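Polyphosphate:AMP phosphotransferase (Pseudomonas aeruginosa PAO1, PDB 3CZP) transfers phosphate from inorganic polyphosphate to AMP, making ADP with magnesium as cofactor, and converts GMP to GDP less efficiently. Local coordinates at residues Lys56-Lys61 and Arg219-Thr224. Residues are numbered along the deposited sequence; the frame is centred on the assembly and turned at random.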
loop_
_atom_site.group_PDB
_atom_site.type_symbol
_atom_site.label_atom_id
_atom_site.label_comp_id
_atom_site.label_asym_id
_atom_site.label_seq_id
_atom_site.Cartn_x
_atom_site.Cartn_y
_atom_site.Cartn_z
ATOM N N LYS A 56 -11.558 -8.696 -26.436
ATOM C CA LYS A 56 -10.766 -8.635 -25.200
ATOM C C LYS A 56 -11.627 -8.342 -23.958
ATOM O O LYS A 56 -11.627 -9.106 -22.995
ATOM C CB LYS A 56 -9.636 -7.579 -25.332
ATOM C CG LYS A 56 -8.633 -7.885 -26.444
ATOM C CD LYS A 56 -7.380 -6.880 -26.520
ATOM C CE LYS A 56 -7.678 -5.575 -27.251
ATOM N NZ LYS A 56 -6.463 -4.636 -27.236
ATOM N N GLY A 57 -12.311 -7.215 -23.987
ATOM C CA GLY A 57 -13.102 -6.755 -22.879
ATOM C C GLY A 57 -14.330 -7.583 -22.692
ATOM O O GLY A 57 -14.646 -7.970 -21.587
ATOM N N GLU A 58 -15.011 -7.889 -23.780
ATOM C CA GLU A 58 -16.138 -8.838 -23.732
ATOM C C GLU A 58 -15.772 -10.165 -23.046
ATOM O O GLU A 58 -16.531 -10.715 -22.221
ATOM C CB GLU A 58 -16.601 -9.146 -25.143
ATOM C CG GLU A 58 -17.279 -7.950 -25.814
ATOM C CD GLU A 58 -16.310 -7.076 -26.682
ATOM O OE1 GLU A 58 -15.044 -7.065 -26.479
ATOM O OE2 GLU A 58 -16.863 -6.379 -27.577
ATOM N N THR A 59 -14.621 -10.694 -23.408
ATOM C CA THR A 59 -14.211 -11.985 -22.838
ATOM C C THR A 59 -13.898 -11.899 -21.356
ATOM O O THR A 59 -14.319 -12.793 -20.561
ATOM C CB THR A 59 -13.017 -12.619 -23.618
ATOM O OG1 THR A 59 -13.433 -12.859 -24.969
ATOM C CG2 THR A 59 -12.656 -13.982 -22.963
ATOM N N VAL A 60 -13.147 -10.872 -20.952
ATOM C CA VAL A 60 -12.852 -10.710 -19.535
ATOM C C VAL A 60 -14.119 -10.478 -18.718
ATOM O O VAL A 60 -14.245 -10.909 -17.569
ATOM C CB VAL A 60 -11.833 -9.630 -19.292
ATOM C CG1 VAL A 60 -11.671 -9.394 -17.727
ATOM C CG2 VAL A 60 -10.543 -9.973 -19.947
ATOM N N LYS A 61 -15.084 -9.812 -19.292
ATOM C CA LYS A 61 -16.354 -9.639 -18.600
ATOM C C LYS A 61 -17.053 -10.984 -18.341
ATOM O O LYS A 61 -17.634 -11.226 -17.236
ATOM C CB LYS A 61 -17.300 -8.718 -19.377
ATOM C CG LYS A 61 -18.646 -8.680 -18.677
ATOM C CD LYS A 61 -19.568 -7.642 -19.189
ATOM C CE LYS A 61 -20.915 -7.738 -18.302
ATOM N NZ LYS A 61 -21.733 -6.657 -18.828
ATOM N N ARG A 219 -18.393 -17.266 -29.253
ATOM C CA ARG A 219 -18.442 -18.585 -28.609
ATOM C C ARG A 219 -17.095 -19.290 -28.589
ATOM O O ARG A 219 -16.623 -19.723 -27.557
ATOM C CB ARG A 219 -19.478 -19.473 -29.291
ATOM C CG ARG A 219 -20.863 -18.961 -29.074
ATOM C CD ARG A 219 -21.881 -19.838 -29.592
ATOM N NE ARG A 219 -23.109 -19.071 -29.607
ATOM C CZ ARG A 219 -23.683 -18.540 -30.688
ATOM N NH1 ARG A 219 -24.816 -17.857 -30.528
ATOM N NH2 ARG A 219 -23.171 -18.695 -31.906
ATOM N N TYR A 220 -16.451 -19.400 -29.731
ATOM C CA TYR A 220 -15.124 -20.004 -29.763
ATOM C C TYR A 220 -14.082 -19.277 -28.863
ATOM O O TYR A 220 -13.293 -19.925 -28.195
ATOM C CB TYR A 220 -14.592 -19.998 -31.182
ATOM C CG TYR A 220 -13.154 -20.400 -31.277
ATOM C CD1 TYR A 220 -12.790 -21.735 -31.281
ATOM C CD2 TYR A 220 -12.159 -19.448 -31.332
ATOM C CE1 TYR A 220 -11.481 -22.113 -31.350
ATOM C CE2 TYR A 220 -10.830 -19.817 -31.391
ATOM C CZ TYR A 220 -10.498 -21.163 -31.447
ATOM O OH TYR A 220 -9.168 -21.523 -31.482
ATOM N N ARG A 221 -14.051 -17.955 -28.930
ATOM C CA ARG A 221 -13.029 -17.195 -28.236
ATOM C C ARG A 221 -13.161 -17.312 -26.709
ATOM O O ARG A 221 -12.159 -17.509 -26.016
ATOM C CB ARG A 221 -13.008 -15.725 -28.715
ATOM C CG ARG A 221 -14.082 -14.830 -28.121
ATOM C CD ARG A 221 -14.090 -13.467 -28.818
ATOM N NE ARG A 221 -15.168 -12.629 -28.333
ATOM C CZ ARG A 221 -15.711 -11.596 -28.988
ATOM N NH1 ARG A 221 -15.297 -11.245 -30.194
ATOM N NH2 ARG A 221 -16.667 -10.871 -28.400
ATOM N N ALA A 222 -14.395 -17.224 -26.182
ATOM C CA ALA A 222 -14.602 -17.312 -24.737
ATOM C C ALA A 222 -14.353 -18.680 -24.198
ATOM O O ALA A 222 -13.704 -18.821 -23.175
ATOM C CB ALA A 222 -16.003 -16.884 -24.332
ATOM N N LEU A 223 -14.939 -19.682 -24.846
ATOM C CA LEU A 223 -14.728 -21.053 -24.457
ATOM C C LEU A 223 -13.269 -21.477 -24.522
ATOM O O LEU A 223 -12.821 -22.236 -23.681
ATOM C CB LEU A 223 -15.586 -21.995 -25.314
ATOM C CG LEU A 223 -15.923 -23.368 -24.711
ATOM C CD1 LEU A 223 -16.565 -23.273 -23.368
ATOM C CD2 LEU A 223 -16.822 -24.181 -25.656
ATOM N N THR A 224 -12.572 -21.053 -25.583
ATOM C CA THR A 224 -11.156 -21.403 -25.769
ATOM C C THR A 224 -10.238 -20.879 -24.635
ATOM O O THR A 224 -9.482 -21.650 -23.981
ATOM C CB THR A 224 -10.660 -21.036 -27.168
ATOM O OG1 THR A 224 -11.407 -21.791 -28.111
ATOM C CG2 THR A 224 -9.142 -21.332 -27.347
HETATM O O HOH W 1 -17.169 -8.388 -30.195
HETATM O O HOH W 2 -16.745 -13.523 -25.834
#
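Arg-221 reaches out from helix 218-238 to the start of helix 56-66, its shaft passing Thr-59 and its guanidinium ending beside Glu-58. Thr-59 OG1 lies 3.8 Å from Arg-221 CG, and Arg-221 NH2 comes within 3.7 Å of Glu-58 CB. Thr-59 CG2 packs 4.2 Å from Ala-222 CA, at the pair of residues whose CA atoms are nearest across the two segments. The carboxylate of Glu-58, on a chain bent at chi2 (94°), stops short of a salt bridge: OE1 is 4.6 Å from Arg-221 NH2 and well out of the guanidinium plane. Two waters at the guanidinium edge bridge the helices instead. One accepts from Arg-221 NE at 3.1 Å and donates weakly to Thr-59 OG1; the other accepts from NH2, also at 3.1 Å, and donates weakly to Glu-58 OE2. Outside the pair, Arg-221 NH1 bonds to Gly-215 O, just beyond strand 210-214, and Thr-59 OG1 to Gly-55 O in the Walker A-type P-loop. The axes of segments 56-61 and 219-224 cross at -51° within the N-terminal PPK2 domain, which seems catalytically inactive. The polar link runs through waters held by Arg-221 but bonded weakly to Glu-58 and Thr-59; opposite charges probably add modest attraction.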